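Local coordinates for protein carboxyvinyl-carboxyphosphonate phosphorylmutase (Bacillus anthracis, PDB 4IQD) that probably works as an enzyme of the phosphoenolpyruvate phosphomutase family, built on a TIM barrel, and holds pyruvic acid in several pockets of this crystal form, at residues A52-G57 against L93-T98; S56-T61 against Y242-L247; R80-V85 against V114-A119; L214-T219 against M235-V240. One frame throughout, in Å; residues are numbered along the deposited sequence.

Contact 1. Residues A52-G57 against L93-T98; sequences ALYLSG and LVDIDT. With PYR (pyruvic acid), chain C.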
loop_
_atom_site.group_PDB
_atom_site.type_symbol
_atom_site.label_atom_id
_atom_site.label_comp_id
_atom_site.label_asym_id
_atom_site.label_seq_id
_atom_site.Cartn_x
_atom_site.Cartn_y
_atom_site.Cartn_z
ATOM N N ALA A 52 -8.144 17.267 -2.691
ATOM C CA ALA A 52 -8.888 16.166 -3.268
ATOM C C ALA A 52 -7.877 15.102 -3.638
ATOM O O ALA A 52 -6.707 15.406 -3.842
ATOM C CB ALA A 52 -9.662 16.629 -4.492
ATOM N N LEU A 53 -8.319 13.853 -3.703
ATOM C CA LEU A 53 -7.410 12.748 -3.972
ATOM C C LEU A 53 -7.951 11.876 -5.083
ATOM O O LEU A 53 -9.146 11.884 -5.357
ATOM C CB LEU A 53 -7.203 11.901 -2.718
ATOM C CG LEU A 53 -6.497 12.558 -1.538
ATOM C CD1 LEU A 53 -6.427 11.577 -0.391
ATOM C CD2 LEU A 53 -5.109 13.025 -1.930
ATOM N N TYR A 54 -7.061 11.121 -5.716
ATOM C CA TYR A 54 -7.439 10.267 -6.828
ATOM C C TYR A 54 -7.007 8.833 -6.576
ATOM O O TYR A 54 -5.883 8.575 -6.159
ATOM C CB TYR A 54 -6.800 10.787 -8.118
ATOM C CG TYR A 54 -7.228 10.072 -9.380
ATOM C CD1 TYR A 54 -8.511 10.229 -9.892
ATOM C CD2 TYR A 54 -6.341 9.265 -10.080
ATOM C CE1 TYR A 54 -8.902 9.588 -11.056
ATOM C CE2 TYR A 54 -6.725 8.625 -11.245
ATOM C CZ TYR A 54 -8.006 8.786 -11.728
ATOM O OH TYR A 54 -8.391 8.147 -12.888
ATOM N N LEU A 55 -7.915 7.898 -6.820
ATOM C CA LEU A 55 -7.566 6.491 -6.775
ATOM C C LEU A 55 -7.605 5.917 -8.184
ATOM O O LEU A 55 -8.677 5.729 -8.755
ATOM C CB LEU A 55 -8.521 5.727 -5.866
ATOM C CG LEU A 55 -8.169 4.256 -5.655
ATOM C CD1 LEU A 55 -6.793 4.123 -5.021
ATOM C CD2 LEU A 55 -9.226 3.569 -4.808
ATOM N N SER A 56 -6.431 5.658 -8.747
ATOM C CA SER A 56 -6.335 5.142 -10.109
ATOM C C SER A 56 -6.242 3.625 -10.115
ATOM O O SER A 56 -5.583 3.035 -9.263
ATOM C CB SER A 56 -5.117 5.729 -10.817
ATOM O OG SER A 56 -4.147 4.732 -11.078
ATOM N N GLY A 57 -6.901 2.999 -11.084
ATOM C CA GLY A 57 -6.854 1.555 -11.214
ATOM C C GLY A 57 -5.428 1.103 -11.435
ATOM O O GLY A 57 -4.995 0.077 -10.909
ATOM N N LEU A 93 -11.867 11.064 -5.863
ATOM C CA LEU A 93 -12.354 10.604 -7.155
ATOM C C LEU A 93 -11.774 9.231 -7.451
ATOM O O LEU A 93 -10.555 9.048 -7.484
ATOM C CB LEU A 93 -11.958 11.592 -8.253
ATOM C CG LEU A 93 -12.096 11.171 -9.715
ATOM C CD1 LEU A 93 -13.549 10.931 -10.105
ATOM C CD2 LEU A 93 -11.472 12.230 -10.602
ATOM N N VAL A 94 -12.655 8.266 -7.663
ATOM C CA VAL A 94 -12.235 6.894 -7.876
ATOM C C VAL A 94 -12.464 6.443 -9.308
ATOM O O VAL A 94 -13.576 6.509 -9.823
ATOM C CB VAL A 94 -12.973 5.943 -6.930
ATOM C CG1 VAL A 94 -12.633 4.502 -7.259
ATOM C CG2 VAL A 94 -12.627 6.272 -5.490
ATOM N N ASP A 95 -11.393 5.988 -9.943
ATOM C CA ASP A 95 -11.475 5.377 -11.256
ATOM C C ASP A 95 -12.164 4.027 -11.131
ATOM O O ASP A 95 -11.588 3.074 -10.607
ATOM C CB ASP A 95 -10.069 5.203 -11.833
ATOM C CG ASP A 95 -10.062 4.468 -13.164
ATOM O OD1 ASP A 95 -11.124 4.386 -13.818
ATOM O OD2 ASP A 95 -8.983 3.983 -13.567
ATOM N N ILE A 96 -13.398 3.940 -11.616
ATOM C CA ILE A 96 -14.127 2.680 -11.562
ATOM C C ILE A 96 -14.169 1.955 -12.908
ATOM O O ILE A 96 -15.040 1.119 -13.138
ATOM C CB ILE A 96 -15.561 2.870 -11.024
ATOM C CG1 ILE A 96 -16.398 3.714 -11.985
ATOM C CG2 ILE A 96 -15.523 3.506 -9.641
ATOM C CD1 ILE A 96 -17.886 3.606 -11.742
ATOM N N ASP A 97 -13.210 2.261 -13.778
ATOM C CA ASP A 97 -13.155 1.671 -15.116
ATOM C C ASP A 97 -14.482 1.822 -15.857
ATOM O O ASP A 97 -14.908 2.935 -16.157
ATOM C CB ASP A 97 -12.745 0.195 -15.054
ATOM C CG ASP A 97 -11.341 -0.001 -14.517
ATOM O OD1 ASP A 97 -10.513 0.922 -14.656
ATOM O OD2 ASP A 97 -11.062 -1.086 -13.959
ATOM N N THR A 98 -15.140 0.702 -16.135
ATOM C CA THR A 98 -16.414 0.724 -16.842
ATOM C C THR A 98 -17.590 0.325 -15.947
ATOM O O THR A 98 -18.701 0.115 -16.428
ATOM C CB THR A 98 -16.384 -0.194 -18.075
ATOM O OG1 THR A 98 -16.367 -1.562 -17.653
ATOM C CG2 THR A 98 -15.149 0.086 -18.915
HETATM C C PYR C . -4.892 5.961 -14.811
HETATM O O PYR C . -4.098 5.813 -13.782
HETATM O OXT PYR C . -6.191 5.969 -14.623
HETATM C CA PYR C . -4.345 6.096 -16.087
HETATM O O3 PYR C . -5.116 6.147 -17.144
HETATM C CB PYR C . -2.857 6.195 -16.257
#

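Contact 2. Residues S56-T61 against Y242-L247; sequences SGAAYT and YPVTSL. With PYR (pyruvic acid), chain C.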
loop_
_atom_site.group_PDB
_atom_site.type_symbol
_atom_site.label_atom_id
_atom_site.label_comp_id
_atom_site.label_asym_id
_atom_site.label_seq_id
_atom_site.Cartn_x
_atom_site.Cartn_y
_atom_site.Cartn_z
ATOM N N SER A 56 -6.431 5.658 -8.747
ATOM C CA SER A 56 -6.335 5.142 -10.109
ATOM C C SER A 56 -6.242 3.625 -10.115
ATOM O O SER A 56 -5.583 3.035 -9.263
ATOM C CB SER A 56 -5.117 5.729 -10.817
ATOM O OG SER A 56 -4.147 4.732 -11.078
ATOM N N GLY A 57 -6.901 2.999 -11.084
ATOM C CA GLY A 57 -6.854 1.555 -11.214
ATOM C C GLY A 57 -5.428 1.103 -11.435
ATOM O O GLY A 57 -4.995 0.077 -10.909
ATOM N N ALA A 58 -4.693 1.894 -12.208
ATOM C CA ALA A 58 -3.306 1.600 -12.530
ATOM C C ALA A 58 -2.466 1.468 -11.269
ATOM O O ALA A 58 -1.836 0.437 -11.037
ATOM C CB ALA A 58 -2.737 2.679 -13.432
ATOM N N ALA A 59 -2.470 2.517 -10.454
ATOM C CA ALA A 59 -1.674 2.535 -9.234
ATOM C C ALA A 59 -2.152 1.488 -8.239
ATOM O O ALA A 59 -1.343 0.839 -7.571
ATOM C CB ALA A 59 -1.701 3.912 -8.607
ATOM N N TYR A 60 -3.468 1.327 -8.142
ATOM C CA TYR A 60 -4.034 0.364 -7.211
ATOM C C TYR A 60 -3.548 -1.033 -7.530
ATOM O O TYR A 60 -2.950 -1.698 -6.691
ATOM C CB TYR A 60 -5.559 0.381 -7.242
ATOM C CG TYR A 60 -6.157 -0.664 -6.330
ATOM C CD1 TYR A 60 -5.899 -0.642 -4.967
ATOM C CD2 TYR A 60 -6.963 -1.679 -6.828
ATOM C CE1 TYR A 60 -6.431 -1.594 -4.122
ATOM C CE2 TYR A 60 -7.505 -2.636 -5.990
ATOM C CZ TYR A 60 -7.235 -2.587 -4.634
ATOM O OH TYR A 60 -7.764 -3.535 -3.783
ATOM N N THR A 61 -3.806 -1.467 -8.754
ATOM C CA THR A 61 -3.430 -2.802 -9.181
ATOM C C THR A 61 -1.932 -3.007 -9.029
ATOM O O THR A 61 -1.494 -4.012 -8.476
ATOM C CB THR A 61 -3.842 -3.053 -10.634
ATOM O OG1 THR A 61 -3.334 -1.999 -11.460
ATOM C CG2 THR A 61 -5.355 -3.089 -10.748
ATOM N N TYR A 242 -2.821 13.579 -11.092
ATOM C CA TYR A 242 -1.478 13.022 -11.155
ATOM C C TYR A 242 -1.587 11.604 -10.600
ATOM O O TYR A 242 -1.212 11.343 -9.459
ATOM C CB TYR A 242 -0.507 13.876 -10.330
ATOM C CG TYR A 242 -0.546 15.351 -10.686
ATOM C CD1 TYR A 242 0.352 15.892 -11.597
ATOM C CD2 TYR A 242 -1.489 16.201 -10.117
ATOM C CE1 TYR A 242 0.316 17.235 -11.931
ATOM C CE2 TYR A 242 -1.534 17.545 -10.447
ATOM C CZ TYR A 242 -0.629 18.054 -11.353
ATOM O OH TYR A 242 -0.671 19.389 -11.680
ATOM N N PRO A 243 -2.116 10.684 -11.423
ATOM C CA PRO A 243 -2.698 9.402 -11.008
ATOM C C PRO A 243 -1.732 8.389 -10.414
ATOM O O PRO A 243 -2.071 7.737 -9.427
ATOM C CB PRO A 243 -3.265 8.834 -12.319
ATOM C CG PRO A 243 -3.324 9.978 -13.257
ATOM C CD PRO A 243 -2.189 10.859 -12.882
ATOM N N VAL A 244 -0.560 8.237 -11.015
ATOM C CA VAL A 244 0.291 7.098 -10.694
ATOM C C VAL A 244 1.614 7.525 -10.060
ATOM O O VAL A 244 2.427 6.693 -9.656
ATOM C CB VAL A 244 0.551 6.266 -11.961
ATOM C CG1 VAL A 244 1.080 4.888 -11.611
ATOM C CG2 VAL A 244 -0.731 6.131 -12.758
ATOM N N THR A 245 1.803 8.834 -9.958
ATOM C CA THR A 245 3.047 9.411 -9.480
ATOM C C THR A 245 3.485 8.842 -8.132
ATOM O O THR A 245 4.656 8.531 -7.940
ATOM C CB THR A 245 2.919 10.934 -9.348
ATOM O OG1 THR A 245 2.206 11.455 -10.475
ATOM C CG2 THR A 245 4.285 11.575 -9.273
ATOM N N SER A 246 2.535 8.692 -7.214
ATOM C CA SER A 246 2.837 8.206 -5.869
ATOM C C SER A 246 3.509 6.837 -5.887
ATOM O O SER A 246 4.436 6.586 -5.123
ATOM C CB SER A 246 1.567 8.155 -5.014
ATOM O OG SER A 246 0.668 7.172 -5.495
ATOM N N LEU A 247 3.048 5.958 -6.769
ATOM C CA LEU A 247 3.597 4.611 -6.858
ATOM C C LEU A 247 4.906 4.586 -7.642
ATOM O O LEU A 247 5.793 3.782 -7.353
ATOM C CB LEU A 247 2.576 3.653 -7.477
ATOM C CG LEU A 247 3.042 2.212 -7.701
ATOM C CD1 LEU A 247 2.018 1.223 -7.176
ATOM C CD2 LEU A 247 3.313 1.968 -9.178
HETATM C C PYR C . -4.892 5.961 -14.811
HETATM O O PYR C . -4.098 5.813 -13.782
HETATM O OXT PYR C . -6.191 5.969 -14.623
HETATM C CA PYR C . -4.345 6.096 -16.087
HETATM O O3 PYR C . -5.116 6.147 -17.144
HETATM C CB PYR C . -2.857 6.195 -16.257
#

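Contact 3. Residues R80-V85 against V114-A119; sequences RARDLV and VEAKVA. With PYR (pyruvic acid), chain F.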
loop_
_atom_site.group_PDB
_atom_site.type_symbol
_atom_site.label_atom_id
_atom_site.label_comp_id
_atom_site.label_asym_id
_atom_site.label_seq_id
_atom_site.Cartn_x
_atom_site.Cartn_y
_atom_site.Cartn_z
ATOM N N ARG A 80 -10.124 0.007 -0.653
ATOM C CA ARG A 80 -8.952 0.871 -0.666
ATOM C C ARG A 80 -9.399 2.328 -0.650
ATOM O O ARG A 80 -8.749 3.178 -0.048
ATOM C CB ARG A 80 -8.070 0.581 -1.881
ATOM C CG ARG A 80 -6.777 1.391 -1.946
ATOM C CD ARG A 80 -5.889 1.195 -0.718
ATOM N NE ARG A 80 -5.482 -0.195 -0.516
ATOM C CZ ARG A 80 -4.423 -0.762 -1.087
ATOM N NH1 ARG A 80 -3.657 -0.064 -1.913
ATOM N NH2 ARG A 80 -4.133 -2.031 -0.839
ATOM N N ALA A 81 -10.524 2.608 -1.302
ATOM C CA ALA A 81 -11.080 3.955 -1.316
ATOM C C ALA A 81 -11.545 4.338 0.078
ATOM O O ALA A 81 -11.442 5.497 0.480
ATOM C CB ALA A 81 -12.228 4.047 -2.307
ATOM N N ARG A 82 -12.058 3.352 0.806
ATOM C CA ARG A 82 -12.448 3.539 2.196
ATOM C C ARG A 82 -11.244 4.037 2.967
ATOM O O ARG A 82 -11.325 5.030 3.686
ATOM C CB ARG A 82 -12.907 2.215 2.797
ATOM C CG ARG A 82 -14.005 2.323 3.827
ATOM C CD ARG A 82 -15.290 1.759 3.256
ATOM N NE ARG A 82 -16.012 0.934 4.219
ATOM C CZ ARG A 82 -17.050 1.356 4.933
ATOM N NH1 ARG A 82 -17.492 2.598 4.792
ATOM N NH2 ARG A 82 -17.647 0.536 5.786
ATOM N N ASP A 83 -10.126 3.336 2.796
ATOM C CA ASP A 83 -8.873 3.670 3.462
ATOM C C ASP A 83 -8.513 5.130 3.266
ATOM O O ASP A 83 -8.062 5.797 4.194
ATOM C CB ASP A 83 -7.734 2.811 2.916
ATOM C CG ASP A 83 -7.888 1.348 3.256
ATOM O OD1 ASP A 83 -8.936 0.970 3.823
ATOM O OD2 ASP A 83 -6.959 0.575 2.945
ATOM N N LEU A 84 -8.722 5.618 2.051
ATOM C CA LEU A 84 -8.365 6.985 1.709
ATOM C C LEU A 84 -9.204 7.992 2.479
ATOM O O LEU A 84 -8.665 8.869 3.141
ATOM C CB LEU A 84 -8.481 7.217 0.202
ATOM C CG LEU A 84 -7.205 6.978 -0.608
ATOM C CD1 LEU A 84 -6.676 5.566 -0.428
ATOM C CD2 LEU A 84 -7.430 7.288 -2.083
ATOM N N VAL A 85 -10.522 7.857 2.397
ATOM C CA VAL A 85 -11.420 8.766 3.097
ATOM C C VAL A 85 -11.251 8.671 4.614
ATOM O O VAL A 85 -11.139 9.692 5.294
ATOM C CB VAL A 85 -12.891 8.503 2.724
ATOM C CG1 VAL A 85 -13.803 9.505 3.423
ATOM C CG2 VAL A 85 -13.076 8.578 1.219
ATOM N N VAL A 114 -20.579 5.048 -2.521
ATOM C CA VAL A 114 -21.285 5.958 -1.628
ATOM C C VAL A 114 -21.108 5.489 -0.194
ATOM O O VAL A 114 -20.911 6.293 0.719
ATOM C CB VAL A 114 -22.782 6.046 -1.978
ATOM C CG1 VAL A 114 -23.563 6.700 -0.851
ATOM C CG2 VAL A 114 -22.977 6.809 -3.282
ATOM N N GLU A 115 -21.161 4.176 -0.004
ATOM C CA GLU A 115 -20.912 3.585 1.301
ATOM C C GLU A 115 -19.510 3.916 1.796
ATOM O O GLU A 115 -19.308 4.176 2.980
ATOM C CB GLU A 115 -21.112 2.073 1.255
ATOM C CG GLU A 115 -22.561 1.657 1.099
ATOM C CD GLU A 115 -22.749 0.166 1.251
ATOM O OE1 GLU A 115 -21.777 -0.579 1.016
ATOM O OE2 GLU A 115 -23.864 -0.260 1.612
ATOM N N ALA A 116 -18.547 3.929 0.880
ATOM C CA ALA A 116 -17.169 4.257 1.231
ATOM C C ALA A 116 -16.973 5.762 1.393
ATOM O O ALA A 116 -15.867 6.221 1.675
ATOM C CB ALA A 116 -16.210 3.707 0.186
ATOM N N LYS A 117 -18.058 6.513 1.218
ATOM C CA LYS A 117 -18.047 7.976 1.269
ATOM C C LYS A 117 -17.191 8.570 0.157
ATOM O O LYS A 117 -16.596 9.634 0.319
ATOM C CB LYS A 117 -17.602 8.488 2.642
ATOM C CG LYS A 117 -18.437 7.956 3.794
ATOM C CD LYS A 117 -17.621 7.869 5.075
ATOM C CE LYS A 117 -17.391 9.235 5.688
ATOM N NZ LYS A 117 -18.618 9.751 6.361
ATOM N N VAL A 118 -17.131 7.872 -0.971
ATOM C CA VAL A 118 -16.447 8.389 -2.144
ATOM C C VAL A 118 -17.206 9.607 -2.655
ATOM O O VAL A 118 -18.434 9.599 -2.712
ATOM C CB VAL A 118 -16.356 7.323 -3.252
ATOM C CG1 VAL A 118 -15.788 7.911 -4.514
ATOM C CG2 VAL A 118 -15.506 6.155 -2.786
ATOM N N ALA A 119 -16.470 10.657 -3.006
ATOM C CA ALA A 119 -17.079 11.896 -3.480
ATOM C C ALA A 119 -17.445 11.860 -4.964
ATOM O O ALA A 119 -18.440 12.455 -5.369
ATOM C CB ALA A 119 -16.166 13.074 -3.192
HETATM C C PYR F . -6.660 -3.818 1.789
HETATM O O PYR F . -7.395 -4.871 2.049
HETATM O OXT PYR F . -5.358 -3.931 1.697
HETATM C CA PYR F . -7.267 -2.582 1.604
HETATM O O3 PYR F . -6.703 -1.679 0.843
HETATM C CB PYR F . -8.571 -2.283 2.281
#

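Contact 4. Residues L214-T219 against M235-V240; sequences LLANMT and MGFQMV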
loop_
_atom_site.group_PDB
_atom_site.type_symbol
_atom_site.label_atom_id
_atom_site.label_comp_id
_atom_site.label_asym_id
_atom_site.label_seq_id
_atom_site.Cartn_x
_atom_site.Cartn_y
_atom_site.Cartn_z
ATOM N N LEU A 214 -13.693 20.293 -17.424
ATOM C CA LEU A 214 -12.836 19.279 -18.016
ATOM C C LEU A 214 -11.700 18.883 -17.090
ATOM O O LEU A 214 -11.198 19.701 -16.321
ATOM C CB LEU A 214 -12.284 19.760 -19.359
ATOM C CG LEU A 214 -13.334 20.122 -20.409
ATOM C CD1 LEU A 214 -12.673 20.417 -21.738
ATOM C CD2 LEU A 214 -14.364 19.017 -20.554
ATOM N N LEU A 215 -11.312 17.614 -17.178
ATOM C CA LEU A 215 -10.221 17.057 -16.394
ATOM C C LEU A 215 -9.017 16.839 -17.295
ATOM O O LEU A 215 -9.160 16.408 -18.438
ATOM C CB LEU A 215 -10.661 15.724 -15.783
ATOM C CG LEU A 215 -9.795 14.940 -14.790
ATOM C CD1 LEU A 215 -10.683 13.970 -14.056
ATOM C CD2 LEU A 215 -8.662 14.178 -15.456
ATOM N N ALA A 216 -7.833 17.132 -16.771
ATOM C CA ALA A 216 -6.590 16.872 -17.478
ATOM C C ALA A 216 -5.853 15.734 -16.789
ATOM O O ALA A 216 -5.771 15.693 -15.566
ATOM C CB ALA A 216 -5.731 18.116 -17.509
ATOM N N ASN A 217 -5.326 14.807 -17.580
ATOM C CA ASN A 217 -4.612 13.650 -17.054
ATOM C C ASN A 217 -3.103 13.837 -17.096
ATOM O O ASN A 217 -2.477 13.591 -18.125
ATOM C CB ASN A 217 -4.981 12.408 -17.865
ATOM C CG ASN A 217 -4.284 11.151 -17.371
ATOM O OD1 ASN A 217 -3.872 11.061 -16.213
ATOM N ND2 ASN A 217 -4.160 10.168 -18.252
HETATM N N MSE A 218 -2.514 14.263 -15.985
HETATM C CA MSE A 218 -1.066 14.408 -15.951
HETATM C C MSE A 218 -0.279 13.198 -15.490
HETATM O O MSE A 218 0.411 13.239 -14.475
HETATM C CB MSE A 218 -0.625 15.659 -15.207
HETATM C CG MSE A 218 -0.477 16.838 -16.129
HETATM SE SE MSE A 218 1.146 16.864 -17.234
HETATM C CE MSE A 218 0.934 15.327 -18.390
ATOM N N THR A 219 -0.371 12.127 -16.265
ATOM C CA THR A 219 0.396 10.929 -15.988
ATOM C C THR A 219 1.721 11.007 -16.744
ATOM O O THR A 219 1.788 11.539 -17.850
ATOM C CB THR A 219 -0.397 9.662 -16.356
ATOM O OG1 THR A 219 0.340 8.497 -15.970
ATOM C CG2 THR A 219 -0.696 9.620 -17.844
HETATM N N MSE A 235 -5.991 27.028 -20.394
HETATM C CA MSE A 235 -6.190 26.282 -21.619
HETATM C C MSE A 235 -7.544 25.584 -21.626
HETATM O O MSE A 235 -7.904 24.916 -22.593
HETATM C CB MSE A 235 -5.055 25.283 -21.816
HETATM C CG MSE A 235 -3.690 25.929 -22.013
HETATM SE SE MSE A 235 -2.547 24.666 -22.925
HETATM C CE MSE A 235 -3.967 24.199 -24.118
ATOM N N GLY A 236 -8.287 25.737 -20.535
ATOM C CA GLY A 236 -9.668 25.291 -20.488
ATOM C C GLY A 236 -9.967 24.133 -19.554
ATOM O O GLY A 236 -10.987 23.462 -19.709
ATOM N N PHE A 237 -9.088 23.898 -18.587
ATOM C CA PHE A 237 -9.286 22.815 -17.625
ATOM C C PHE A 237 -9.536 23.341 -16.222
ATOM O O PHE A 237 -9.028 24.391 -15.843
ATOM C CB PHE A 237 -8.099 21.854 -17.631
ATOM C CG PHE A 237 -8.041 20.985 -18.851
ATOM C CD1 PHE A 237 -8.795 19.830 -18.926
ATOM C CD2 PHE A 237 -7.243 21.332 -19.926
ATOM C CE1 PHE A 237 -8.754 19.033 -20.048
ATOM C CE2 PHE A 237 -7.197 20.538 -21.051
ATOM C CZ PHE A 237 -7.954 19.385 -21.111
ATOM N N GLN A 238 -10.328 22.603 -15.453
ATOM C CA GLN A 238 -10.701 23.041 -14.115
ATOM C C GLN A 238 -10.254 22.059 -13.038
ATOM O O GLN A 238 -10.471 22.284 -11.849
ATOM C CB GLN A 238 -12.206 23.288 -14.050
ATOM C CG GLN A 238 -12.681 24.231 -15.139
ATOM C CD GLN A 238 -14.177 24.408 -15.162
ATOM O OE1 GLN A 238 -14.812 24.561 -14.120
ATOM N NE2 GLN A 238 -14.755 24.389 -16.357
HETATM N N MSE A 239 -9.627 20.969 -13.463
HETATM C CA MSE A 239 -9.039 20.017 -12.534
HETATM C C MSE A 239 -8.001 19.182 -13.266
HETATM O O MSE A 239 -8.095 18.984 -14.478
HETATM C CB MSE A 239 -10.112 19.124 -11.910
HETATM C CG MSE A 239 -10.480 17.909 -12.737
HETATM SE SE MSE A 239 -12.128 17.057 -12.141
HETATM C CE MSE A 239 -13.395 18.271 -12.986
ATOM N N VAL A 240 -7.002 18.707 -12.533
ATOM C CA VAL A 240 -5.936 17.917 -13.129
ATOM C C VAL A 240 -5.469 16.824 -12.180
ATOM O O VAL A 240 -5.262 17.063 -10.992
ATOM C CB VAL A 240 -4.744 18.800 -13.560
ATOM C CG1 VAL A 240 -4.365 19.766 -12.457
ATOM C CG2 VAL A 240 -3.557 17.945 -13.970
HETATM O O HOH W 1 -13.358 22.922 -17.983
#

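Contact 1. Residues A52-G57 against L93-T98
The ring of Tyr54 lies beside the branched end of Leu93, with Leu93 CG at its edge in the ring plane and Leu93 CD2 3.6 Å from Tyr54 CD1. Both side chains stand on the same face of the sheet, and each has its CG anti to the backbone N (chi1 -174° for Tyr54), which turns the tyrosine ring toward the neighbouring strand. There the phenol oxygen passes Asp95, Tyr54 OH standing 3.5 Å from Asp95 CB, and the planes of ring and carboxylate are nearly parallel, 7° apart, but not shared. The hydroxyl is hydrogen-bonded to Gln122 on the strand after next.

Three backbone bonds join the parallel strands, with Leu93 N to Leu53 O at 2.9 Å, Leu55 N to Leu93 O at 3.0 Å and Asp95 N to Leu55 O at 3.0 Å. On the reverse face Leu55 meets Val94 more loosely, and both are covered by Ala81 of helix 74-88. Past the last strand bond, the carboxylate of Asp95 touches both chain ends. Its OD1 accepts from Asp97 N in an Asx turn, met from above the carboxylate plane, and its OD2 takes only a weak bond from Gly57 N (3.4 Å) at the start of helix 57-63.

Pyruvic acid lies just beyond, with its OXT near the plane of the tyrosine ring, at its edge, and 3.6 Å from Asp95 OD2. Neighbouring parallel strands that end in ligand-binding loops at their C-terminal ends are characteristic of the TIM barrel, whose pocket opens here.

Contact 2. Residues S56-T61 against Y242-L247
Ser56 OG is gripped from two directions. It accepts from Ala59 N at 2.8 Å in an almost straight bond (177°), the N-cap bond of helix 57-63, and it donates to pyruvic acid, Ser56 OG to ligand O being 2.9 Å. One hydroxyl thus closes the start of the helix and holds a carboxylate oxygen of the ligand, and its torsion, well away from a staggered value (chi1 113°), may be the price of serving both.

The carbon skeleton of the serine faces the opposing loop, where Ser56 CB and Pro243 CB meet at 3.9 Å. Val244 then divides its two methyls between successive alanines. CG1 is anti to the backbone N (chi1 -164°) and turns to Ala59, while CG2, anti to the carbonyl carbon, reaches Ala58 CB at 4.0 Å. The same CG2 lies 3.5 Å from the ligand O, and Ala58 CB approaches that oxygen to 3.4 Å, so the serine bond is set among apolar atoms. The nearby helix N-terminus would probably add a favourable field for a negatively charged carboxylate. Farther on, Leu247 lays its CD1 beside Ala59 O at 3.4 Å; that carbonyl is satisfied by Ser63 OG.

Small residues on one side thus let two helix beginnings come together. Helix 57-63 follows strand 53-55 and helix 245-264 follows strand 239-242, each entering directly from the C-terminal rim of the barrel, and Val257 and Phe258 of the second subunit pack on Thr245 and Ser246.

Contact 3. Residues R80-V85 against V114-A119
This is an apolar contact between two successive outer helices of the barrel, the flank of helix 74-88 meeting the end of helix 103-115 and the turn that follows. The turn is a Schellman motif, in which Lys117 takes up positive phi (63°) and its N bonds back to Val114 O at 2.9 Å. Ala116 and Lys117 thereby offer a backbone surface to the opposing helix.

Val85 packs against it. Its CG1, anti to the backbone N (chi1 -178°), meets Lys117 CB at 4.0 Å, the two side chains crossing at about a right angle. The other methyl rests against two carbonyls, Val85 CG2 lying 3.7 Å from Ala116 O. One turn earlier, Ala81 CB touches Val118 CG2 at 3.9 Å, close to Val94 of the strand beneath. Arg82 sets its CD against Ala116, 3.7 Å from Ala116 CA.

Facing away from the contact, Arg80 and Asp83 line a second pyruvic acid site, which Arg80 NH2 of the second subunit also reaches by a hydrogen bond. The amine of Lys117 is held by Ser12 and Gln11.

Arg82 NH1 does come within 3.0 Å of Glu115 O, but the angle is too poor for a hydrogen bond. Methyl and methylene contacts therefore join the segments, while Arg80 and Lys117 have their polar partners elsewhere, which is consistent with apolar fit, more than charge, setting the spacing of these helices.

Contact 4. Residues L214-T219 against M235-V240
Leu214 O takes Gln238 N at 3.2 Å in a nearly straight bond (171°), and a weak second bond from Met239 N. Its own N gives a proton to a water 2.7 Å away that also bridges Gly236 O and Gln238 NE2. The leucine CB rests on Phe237 CD1 at 3.5 Å.

Leu215 packs with selenomethionine Met239, CG to CG at 3.7 Å, and the selenium comes to 3.9 Å of Leu215 CD1. Ala216 N then donates to Met239 O at 3.0 Å. Its methyl stands over one face of Phe237 in a CH-pi contact, CB lying 3.9 Å from the ring centroid and 17° off the normal; with CG anti to the carbonyl carbon (chi1 -73°) the ring reaches strand 215-217. Selenomethionine Met218 leans its CB on Val240 CG2 at 3.9 Å.

Strand 215-217, helix 229-234 and strand 239-242 form a beta-alpha-beta unit, and these residues join its two parallel strands. Strand 191-194 flanks the first, strand 31-34 flanks the second, and Phe203 of helix 200-209 meets Phe237 edge-to-face.

Contacts 1 and 2 share Ser56 and Gly57 and border the same pyruvic acid; their centres lie 9 Å apart, and Tyr54 CE2 meets Pro243 CB at 3.6 Å. Contact 4 reaches this pocket through Thr219, and its Asn217 OD1 packs 3.2 Å from Pro243 CG of contact 2. Leu93 CD2 and Leu215 CD1, 3.9 Å apart, tie contacts 1 and 4 together. Contact 3 stands outside, its centre 11 Å from that of contact 1, with Val118 CG1 3.7 Å from Val94 CG2. It adjoins a different pyruvic acid, and its centre is 23 Å from that of contact 4, across the chain's centre.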